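Long-range contacts in probable aminotransferase (Pseudomonas aeruginosa, PDB 5YKR), which belongs to the class-III aminotransferases, a family of pyridoxal-phosphate-dependent enzymes, and carries its cofactor covalently bound: residues G86-G90 with Y352-F356; V160-C164 with Q174-D178; V232-P236 with P395-A401. All coordinates share one frame; numbering follows the deposited sequence.

Contact 1: G86-G90 with Y352-F356; sequences GAMFG and YRHMF
Met88 and Met355 reach each other, and the rings of Phe89 and Tyr352 beside them, through one straight chain and one bent one. In Met88, CG stands trans to the main-chain N (chi1 171°), and the extended chain beyond it carries the methyl CE to the helix. From the helix, Met355 bends at its last torsion (chi3 67°), which turns its CE in toward both turn residues. The Phe89 ring lies beside the extended chain: Met88 CG is 3.9 Å above the plane of the Phe89 ring, near the rim.

The aromatic pair is an offset edge-to-face stack. Phe89 presents its edge to the face of Tyr352, with the centroids 5.7 Å apart and the planes at 69°. Close by, Tyr352 OH lies near the plane of the Phe89 ring, 3.5 Å from Phe89 CZ. That hydroxyl is not left to the ring alone, because it hydrogen-bonds to Ile264 O. Met355 makes a Met-aromatic contact, its SD 4.9 Å from the Phe89 centroid in an oblique approach, while Met355 CE sits 3.7 Å from Phe89 CE1. The same methyl touches Met88 CE at 3.8 Å, the two side chains crossing nearly at right angles. Met88 and Phe89 are the two central residues of a type I turn from Ala87 to Gly90, closed by Gly90 N to Ala87 O at 2.8 Å, and both send their side chains to the helix.

Met88 also reaches Ile264 and Cys287, the residue after cofactor-bearing Lys286, and Ala87 packs on Thr109 of the second subunit. The contact thus fastens the loop between strand 76-79 and helix 94-104 to the start of helix 349-372, whose Met355 also touches Ala384 between strands 378-382 and 385-389.

Contact 2: V160-C164 with Q174-D178; sequences VVFNC and QVEFD
Asn163 and Phe177 lie obliquely across each other, the amide plane turned 63° from the ring, where the large mixed sheet of the aminotransferase fold meets a small beta hairpin. Asn163 lies at the end region of strand 158-162 of that sheet; Phe177 ends strand 175-177, which pairs with 183-185 to make the hairpin.

The Asn163 side chain does the joining. With CG trans to the backbone N (chi1 -167°), the amide is carried out to the hairpin main chain, and Asn163 CG comes to 3.7 Å from Phe177 CD2. Its oxygen accepts from the hairpin: Phe177 N to Asn163 OD1 is 3.2 Å, bent to 144° at the hydrogen, and the N lies well above the carbonyl plane rather than on a lone pair. Asn163 OD1 is also 3.2 Å from Glu176 CA, so it presses against the backbone just ahead of its donor. The other end of the amide is held too. Asn163 ND2 donates to water 1 at 2.9 Å, and it hydrogen-bonds to Glu204 OE2 as well; both ends gripped, the amide has its flip fixed. Water 1 in turn donates to Phe177 O at 2.7 Å, so the asparagine meets the N-H of this residue directly and its C=O through the water.

Farther back, the valines pack obliquely, Val161 CG2 against Val175 CG2 at 4.1 Å, each of these methyls wedged between its own backbone N and carbonyl carbon. Val161, Val175 and Phe177 all rest on Leu202 of strand 200-203, one of the two neighbours of strand 158-162 in the sheet. A second water completes the link between the main chains: water 2 accepts from Cys164 N at 2.9 Å and donates to Val175 O at 2.7 Å.

Contact 3: V232-P236 with P395-A401; sequences VGMVP and PRNGGEA
Val232 starts the contact by resting both methyls on the first turn of helix 398-402, a short helix with Asn397 as its N-cap. Val232 CG1 approaches Gly398 CA at 3.9 Å, and CG2 leans on Gly398 O and the Ala401 methyl. The carbonyl of Val232 faces the same methyl, with Val232 O 3.1 Å from Ala401 CB, a tight approach; the oxygen is buried here without a polar partner in the model.

Gly233 takes a positive phi (67°) and turns the chain. Met234 follows with its side chain leading away, onto strands 378-382 and 385-389, but its carbonyl comes back to the contact: Met234 O lies 3.4 Å from Pro395 CG. Val235 is the wedge. Its CG1, trans to the backbone N (chi1 -173°), fits against the chain entering the helix, 3.7 Å from Asn397 CA, while CG2 splays between the Pro395 ring and the Ala401 methyl.

What Val235 leans on is well braced. Asn397 OD1 caps the helix by accepting from Glu400 N at 3.0 Å, nearly along the C=O axis. Glu400 reaches back to Arg396 with both oxygens: OE1 takes the backbone N-H of Arg396 almost straight (177°) from above the carboxylate plane, and OE2 receives NE and NH2 within the guanidinium plane, a salt bridge with Arg396 NH2 at 2.7 Å from Glu400 OE2.

At Pro236 the contact turns polar. Asn206 ND2 hydrogen-bonds to both Pro236 O and Arg396 O, tying the two segments from outside. Beside it, water 3 donates to Pro236 O at 2.8 Å and to Pro395 O at 2.7 Å, bridging the two proline carbonyls.

All three contacts are largely buried, but only contacts 2 and 3 adjoin, their centres about 12 Å apart. There Cys164 SG packs against Gly398 O, and Glu204 serves both, binding Asn163 and Gly399. Contact 1 lies about 30 Å from contact 2 between centres, across the chain's middle; both come near the second subunit, while no other chain touches contact 3. Sulfur and aromatic rings make contact 1. Contact 2 works through an amide and waters at the end region of a sheet strand, whereas contact 3 packs two valines on Pro395 and a capped helix whose salt bridge involves exposed Arg396. Contacts 1 and 3 both abut the region of strands 378-382 and 385-389.

Contact 1: G86-G90 with Y352-F356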
loop_
_atom_site.group_PDB
_atom_site.type_symbol
_atom_site.label_atom_id
_atom_site.label_comp_id
_atom_site.label_asym_id
_atom_site.label_seq_id
_atom_site.Cartn_x
_atom_site.Cartn_y
_atom_site.Cartn_z
ATOM N N GLY A 86 -4.177 8.880 -10.694
ATOM C CA GLY A 86 -2.967 8.981 -9.863
ATOM C C GLY A 86 -2.124 10.232 -10.176
ATOM O O GLY A 86 -1.364 10.726 -9.357
ATOM N N ALA A 87 -2.251 10.709 -11.391
ATOM C CA ALA A 87 -1.606 11.938 -11.862
ATOM C C ALA A 87 -2.622 13.051 -12.178
ATOM O O ALA A 87 -2.473 13.800 -13.141
ATOM C CB ALA A 87 -0.709 11.652 -13.086
ATOM N N MET A 88 -3.671 13.136 -11.378
ATOM C CA MET A 88 -4.768 14.065 -11.596
ATOM C C MET A 88 -4.358 15.505 -11.886
ATOM O O MET A 88 -5.048 16.199 -12.669
ATOM C CB MET A 88 -5.688 14.052 -10.354
ATOM C CG MET A 88 -6.736 15.135 -10.358
ATOM S SD MET A 88 -7.863 14.901 -9.000
ATOM C CE MET A 88 -8.811 16.361 -9.244
ATOM N N PHE A 89 -3.293 15.971 -11.245
ATOM C CA PHE A 89 -2.833 17.346 -11.491
ATOM C C PHE A 89 -1.766 17.504 -12.543
ATOM O O PHE A 89 -1.170 18.576 -12.667
ATOM C CB PHE A 89 -2.473 18.030 -10.162
ATOM C CG PHE A 89 -3.630 18.080 -9.230
ATOM C CD1 PHE A 89 -4.550 19.120 -9.344
ATOM C CD2 PHE A 89 -3.814 17.096 -8.270
ATOM C CE1 PHE A 89 -5.665 19.139 -8.583
ATOM C CE2 PHE A 89 -4.983 17.095 -7.504
ATOM C CZ PHE A 89 -5.875 18.146 -7.678
ATOM N N GLY A 90 -1.594 16.446 -13.349
ATOM C CA GLY A 90 -0.608 16.408 -14.422
ATOM C C GLY A 90 0.611 15.583 -14.071
ATOM O O GLY A 90 0.907 15.284 -12.888
ATOM N N TYR A 352 -8.001 24.672 -9.880
ATOM C CA TYR A 352 -9.325 24.107 -10.067
ATOM C C TYR A 352 -10.175 24.958 -11.027
ATOM O O TYR A 352 -10.948 24.429 -11.797
ATOM C CB TYR A 352 -10.014 23.861 -8.751
ATOM C CG TYR A 352 -9.654 22.543 -8.084
ATOM C CD1 TYR A 352 -8.599 22.448 -7.173
ATOM C CD2 TYR A 352 -10.419 21.416 -8.298
ATOM C CE1 TYR A 352 -8.314 21.253 -6.517
ATOM C CE2 TYR A 352 -10.111 20.215 -7.685
ATOM C CZ TYR A 352 -9.085 20.135 -6.790
ATOM O OH TYR A 352 -8.855 18.952 -6.127
ATOM N N ARG A 353 -10.047 26.271 -10.969
ATOM C CA ARG A 353 -10.793 27.118 -11.874
ATOM C C ARG A 353 -10.512 26.742 -13.318
ATOM O O ARG A 353 -11.433 26.614 -14.148
ATOM C CB ARG A 353 -10.503 28.584 -11.616
ATOM C CG ARG A 353 -11.364 29.508 -12.473
ATOM C CD ARG A 353 -11.156 31.012 -12.145
ATOM N NE ARG A 353 -10.963 31.301 -10.713
ATOM C CZ ARG A 353 -9.770 31.532 -10.130
ATOM N NH1 ARG A 353 -8.643 31.655 -10.846
ATOM N NH2 ARG A 353 -9.717 31.708 -8.830
ATOM N N HIS A 354 -9.232 26.613 -13.640
ATOM C CA HIS A 354 -8.823 26.200 -14.979
ATOM C C HIS A 354 -9.367 24.813 -15.315
ATOM O O HIS A 354 -9.924 24.579 -16.401
ATOM C CB HIS A 354 -7.306 26.199 -15.094
ATOM C CG HIS A 354 -6.797 25.715 -16.417
ATOM N ND1 HIS A 354 -6.666 26.561 -17.497
ATOM C CD2 HIS A 354 -6.381 24.502 -16.837
ATOM C CE1 HIS A 354 -6.217 25.872 -18.525
ATOM N NE2 HIS A 354 -6.043 24.621 -18.154
ATOM N N MET A 355 -9.189 23.875 -14.401
ATOM C CA MET A 355 -9.669 22.501 -14.645
ATOM C C MET A 355 -11.184 22.471 -14.895
ATOM O O MET A 355 -11.665 21.748 -15.776
ATOM C CB MET A 355 -9.289 21.631 -13.442
ATOM C CG MET A 355 -7.793 21.370 -13.327
ATOM S SD MET A 355 -7.200 20.872 -11.707
ATOM C CE MET A 355 -7.955 19.263 -11.537
ATOM N N PHE A 356 -11.921 23.266 -14.147
ATOM C CA PHE A 356 -13.404 23.297 -14.314
ATOM C C PHE A 356 -13.797 23.892 -15.677
ATOM O O PHE A 356 -14.706 23.406 -16.340
ATOM C CB PHE A 356 -14.074 24.160 -13.254
ATOM C CG PHE A 356 -13.976 23.684 -11.852
ATOM C CD1 PHE A 356 -13.678 22.374 -11.533
ATOM C CD2 PHE A 356 -14.197 24.588 -10.825
ATOM C CE1 PHE A 356 -13.631 21.947 -10.228
ATOM C CE2 PHE A 356 -14.120 24.197 -9.494
ATOM C CZ PHE A 356 -13.848 22.849 -9.205
#

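Contact 2: V160-C164 with Q174-D178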
loop_
_atom_site.group_PDB
_atom_site.type_symbol
_atom_site.label_atom_id
_atom_site.label_comp_id
_atom_site.label_asym_id
_atom_site.label_seq_id
_atom_site.Cartn_x
_atom_site.Cartn_y
_atom_site.Cartn_z
ATOM N N VAL A 160 -21.635 -1.118 6.076
ATOM C CA VAL A 160 -22.526 -0.877 4.946
ATOM C C VAL A 160 -21.701 -0.300 3.807
ATOM O O VAL A 160 -20.995 0.716 3.966
ATOM C CB VAL A 160 -23.687 0.095 5.312
ATOM C CG1 VAL A 160 -24.386 0.618 4.048
ATOM C CG2 VAL A 160 -24.705 -0.643 6.229
ATOM N N VAL A 161 -21.863 -0.923 2.642
ATOM C CA VAL A 161 -21.389 -0.391 1.390
ATOM C C VAL A 161 -22.582 -0.349 0.403
ATOM O O VAL A 161 -23.646 -0.936 0.650
ATOM C CB VAL A 161 -20.199 -1.122 0.799
ATOM C CG1 VAL A 161 -19.007 -1.071 1.746
ATOM C CG2 VAL A 161 -20.556 -2.567 0.461
ATOM N N PHE A 162 -22.379 0.355 -0.712
ATOM C CA PHE A 162 -23.409 0.508 -1.740
ATOM C C PHE A 162 -23.135 -0.364 -2.953
ATOM O O PHE A 162 -21.985 -0.616 -3.334
ATOM C CB PHE A 162 -23.569 1.996 -2.106
ATOM C CG PHE A 162 -24.059 2.824 -0.938
ATOM C CD1 PHE A 162 -25.370 2.757 -0.544
ATOM C CD2 PHE A 162 -23.220 3.585 -0.195
ATOM C CE1 PHE A 162 -25.842 3.462 0.543
ATOM C CE2 PHE A 162 -23.671 4.274 0.908
ATOM C CZ PHE A 162 -24.983 4.217 1.283
ATOM N N ASN A 163 -24.206 -0.819 -3.596
ATOM C CA ASN A 163 -24.046 -1.718 -4.732
ATOM C C ASN A 163 -23.270 -0.980 -5.854
ATOM O O ASN A 163 -23.567 0.193 -6.160
ATOM C CB ASN A 163 -25.430 -2.206 -5.210
ATOM C CG ASN A 163 -25.353 -3.381 -6.166
ATOM O OD1 ASN A 163 -24.444 -4.214 -6.112
ATOM N ND2 ASN A 163 -26.292 -3.386 -7.155
ATOM N N CYS A 164 -22.309 -1.675 -6.428
ATOM C CA CYS A 164 -21.419 -1.170 -7.489
ATOM C C CYS A 164 -20.499 -0.046 -7.034
ATOM O O CYS A 164 -19.987 0.712 -7.854
ATOM C CB CYS A 164 -22.193 -0.789 -8.772
ATOM S SG CYS A 164 -23.203 -2.127 -9.398
ATOM N N GLN A 174 -16.499 -6.163 -1.594
ATOM C CA GLN A 174 -16.518 -6.843 -2.907
ATOM C C GLN A 174 -17.778 -7.726 -3.014
ATOM O O GLN A 174 -17.705 -8.945 -3.125
ATOM C CB GLN A 174 -15.270 -7.663 -3.135
ATOM C CG GLN A 174 -13.951 -6.910 -2.966
ATOM C CD GLN A 174 -13.551 -6.011 -4.100
ATOM O OE1 GLN A 174 -14.369 -5.723 -5.012
ATOM N NE2 GLN A 174 -12.276 -5.565 -4.098
ATOM N N VAL A 175 -18.925 -7.046 -3.059
ATOM C CA VAL A 175 -20.245 -7.671 -3.086
ATOM C C VAL A 175 -21.097 -6.974 -4.134
ATOM O O VAL A 175 -20.810 -5.835 -4.522
ATOM C CB VAL A 175 -20.964 -7.653 -1.728
ATOM C CG1 VAL A 175 -20.267 -8.583 -0.737
ATOM C CG2 VAL A 175 -21.070 -6.248 -1.193
ATOM N N GLU A 176 -22.161 -7.654 -4.561
ATOM C CA GLU A 176 -23.175 -7.076 -5.463
ATOM C C GLU A 176 -24.509 -7.724 -5.154
ATOM O O GLU A 176 -24.577 -8.735 -4.454
ATOM C CB GLU A 176 -22.806 -7.283 -6.929
ATOM C CG GLU A 176 -22.894 -8.722 -7.396
ATOM C CD GLU A 176 -22.331 -8.941 -8.782
ATOM O OE1 GLU A 176 -21.371 -8.264 -9.151
ATOM O OE2 GLU A 176 -22.824 -9.888 -9.482
ATOM N N PHE A 177 -25.576 -7.145 -5.707
ATOM C CA PHE A 177 -26.882 -7.799 -5.631
ATOM C C PHE A 177 -27.034 -8.738 -6.837
ATOM O O PHE A 177 -26.797 -8.335 -7.978
ATOM C CB PHE A 177 -28.001 -6.815 -5.636
ATOM C CG PHE A 177 -28.222 -6.088 -4.325
ATOM C CD1 PHE A 177 -28.468 -6.813 -3.172
ATOM C CD2 PHE A 177 -28.238 -4.710 -4.238
ATOM C CE1 PHE A 177 -28.675 -6.183 -1.968
ATOM C CE2 PHE A 177 -28.457 -4.092 -3.049
ATOM C CZ PHE A 177 -28.681 -4.826 -1.909
ATOM N N ASP A 178 -27.534 -9.949 -6.576
ATOM C CA ASP A 178 -27.922 -10.869 -7.645
ATOM C C ASP A 178 -29.361 -10.542 -8.097
ATOM O O ASP A 178 -29.969 -9.594 -7.631
ATOM C CB ASP A 178 -27.693 -12.332 -7.232
ATOM C CG ASP A 178 -28.697 -12.845 -6.234
ATOM O OD1 ASP A 178 -29.678 -12.143 -5.918
ATOM O OD2 ASP A 178 -28.479 -14.006 -5.790
HETATM O O HOH W 1 -26.258 -5.810 -8.831
HETATM O O HOH W 2 -21.036 -4.249 -6.692
#

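Contact 3: V232-P236 with P395-A401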
loop_
_atom_site.group_PDB
_atom_site.type_symbol
_atom_site.label_atom_id
_atom_site.label_comp_id
_atom_site.label_asym_id
_atom_site.label_seq_id
_atom_site.Cartn_x
_atom_site.Cartn_y
_atom_site.Cartn_z
ATOM N N VAL A 232 -18.913 3.239 -11.465
ATOM C CA VAL A 232 -19.882 2.473 -12.268
ATOM C C VAL A 232 -20.516 3.429 -13.263
ATOM O O VAL A 232 -21.746 3.570 -13.353
ATOM C CB VAL A 232 -20.887 1.716 -11.337
ATOM C CG1 VAL A 232 -21.719 2.684 -10.480
ATOM C CG2 VAL A 232 -21.724 0.760 -12.135
ATOM N N GLY A 233 -19.669 4.205 -13.933
ATOM C CA GLY A 233 -20.138 5.500 -14.374
ATOM C C GLY A 233 -20.407 6.386 -13.157
ATOM O O GLY A 233 -20.063 6.026 -12.011
ATOM N N MET A 234 -21.046 7.514 -13.386
ATOM C CA MET A 234 -21.320 8.450 -12.305
ATOM C C MET A 234 -22.739 8.384 -11.808
ATOM O O MET A 234 -23.656 8.449 -12.588
ATOM C CB MET A 234 -21.020 9.868 -12.759
ATOM C CG MET A 234 -19.549 10.121 -12.887
ATOM S SD MET A 234 -19.221 11.798 -13.545
ATOM C CE MET A 234 -17.471 11.719 -13.421
ATOM N N VAL A 235 -22.905 8.250 -10.499
ATOM C CA VAL A 235 -24.223 8.213 -9.860
ATOM C C VAL A 235 -24.317 9.384 -8.894
ATOM O O VAL A 235 -23.734 9.368 -7.778
ATOM C CB VAL A 235 -24.504 6.884 -9.117
ATOM C CG1 VAL A 235 -25.959 6.891 -8.637
ATOM C CG2 VAL A 235 -24.167 5.674 -9.998
ATOM N N PRO A 236 -25.022 10.439 -9.301
ATOM C CA PRO A 236 -25.165 11.544 -8.371
ATOM C C PRO A 236 -26.042 11.227 -7.174
ATOM O O PRO A 236 -26.981 10.417 -7.286
ATOM C CB PRO A 236 -25.900 12.614 -9.229
ATOM C CG PRO A 236 -25.748 12.181 -10.621
ATOM C CD PRO A 236 -25.652 10.701 -10.598
ATOM N N PRO A 395 -28.435 7.583 -13.742
ATOM C CA PRO A 395 -28.849 6.446 -12.929
ATOM C C PRO A 395 -29.240 6.858 -11.528
ATOM O O PRO A 395 -28.623 7.768 -10.952
ATOM C CB PRO A 395 -27.589 5.561 -12.914
ATOM C CG PRO A 395 -26.440 6.548 -13.004
ATOM C CD PRO A 395 -26.972 7.584 -13.995
ATOM N N ARG A 396 -30.218 6.196 -10.959
ATOM C CA ARG A 396 -30.632 6.479 -9.578
ATOM C C ARG A 396 -29.700 5.773 -8.578
ATOM O O ARG A 396 -29.656 6.150 -7.446
ATOM C CB ARG A 396 -32.065 5.988 -9.333
ATOM C CG ARG A 396 -33.103 6.843 -10.042
ATOM C CD ARG A 396 -34.483 6.272 -9.801
ATOM N NE ARG A 396 -34.635 5.135 -10.698
ATOM C CZ ARG A 396 -35.629 4.965 -11.576
ATOM N NH1 ARG A 396 -36.652 5.821 -11.659
ATOM N NH2 ARG A 396 -35.610 3.895 -12.358
ATOM N N ASN A 397 -29.047 4.694 -9.023
ATOM C CA ASN A 397 -28.185 3.928 -8.171
ATOM C C ASN A 397 -27.157 3.146 -9.005
ATOM O O ASN A 397 -27.225 3.116 -10.238
ATOM C CB ASN A 397 -28.998 3.031 -7.228
ATOM C CG ASN A 397 -29.987 2.152 -7.978
ATOM O OD1 ASN A 397 -29.606 1.456 -8.925
ATOM N ND2 ASN A 397 -31.262 2.190 -7.555
ATOM N N GLY A 398 -26.209 2.506 -8.313
ATOM C CA GLY A 398 -25.203 1.749 -8.984
ATOM C C GLY A 398 -25.732 0.568 -9.762
ATOM O O GLY A 398 -25.230 0.268 -10.840
ATOM N N GLY A 399 -26.757 -0.109 -9.224
ATOM C CA GLY A 399 -27.306 -1.251 -9.927
ATOM C C GLY A 399 -27.820 -0.873 -11.318
ATOM O O GLY A 399 -27.617 -1.617 -12.279
ATOM N N GLU A 400 -28.483 0.280 -11.417
ATOM C CA GLU A 400 -28.991 0.800 -12.704
ATOM C C GLU A 400 -27.860 1.111 -13.646
ATOM O O GLU A 400 -27.846 0.775 -14.837
ATOM C CB GLU A 400 -29.793 2.073 -12.510
ATOM C CG GLU A 400 -31.181 1.875 -12.013
ATOM C CD GLU A 400 -32.038 3.135 -12.024
ATOM O OE1 GLU A 400 -31.589 4.227 -12.485
ATOM O OE2 GLU A 400 -33.178 3.005 -11.557
ATOM N N ALA A 401 -26.889 1.802 -13.093
ATOM C CA ALA A 401 -25.731 2.226 -13.857
ATOM C C ALA A 401 -24.985 1.081 -14.475
ATOM O O ALA A 401 -24.478 1.174 -15.582
ATOM C CB ALA A 401 -24.821 3.059 -12.990
HETATM O O HOH W 3 -28.888 9.790 -9.206
#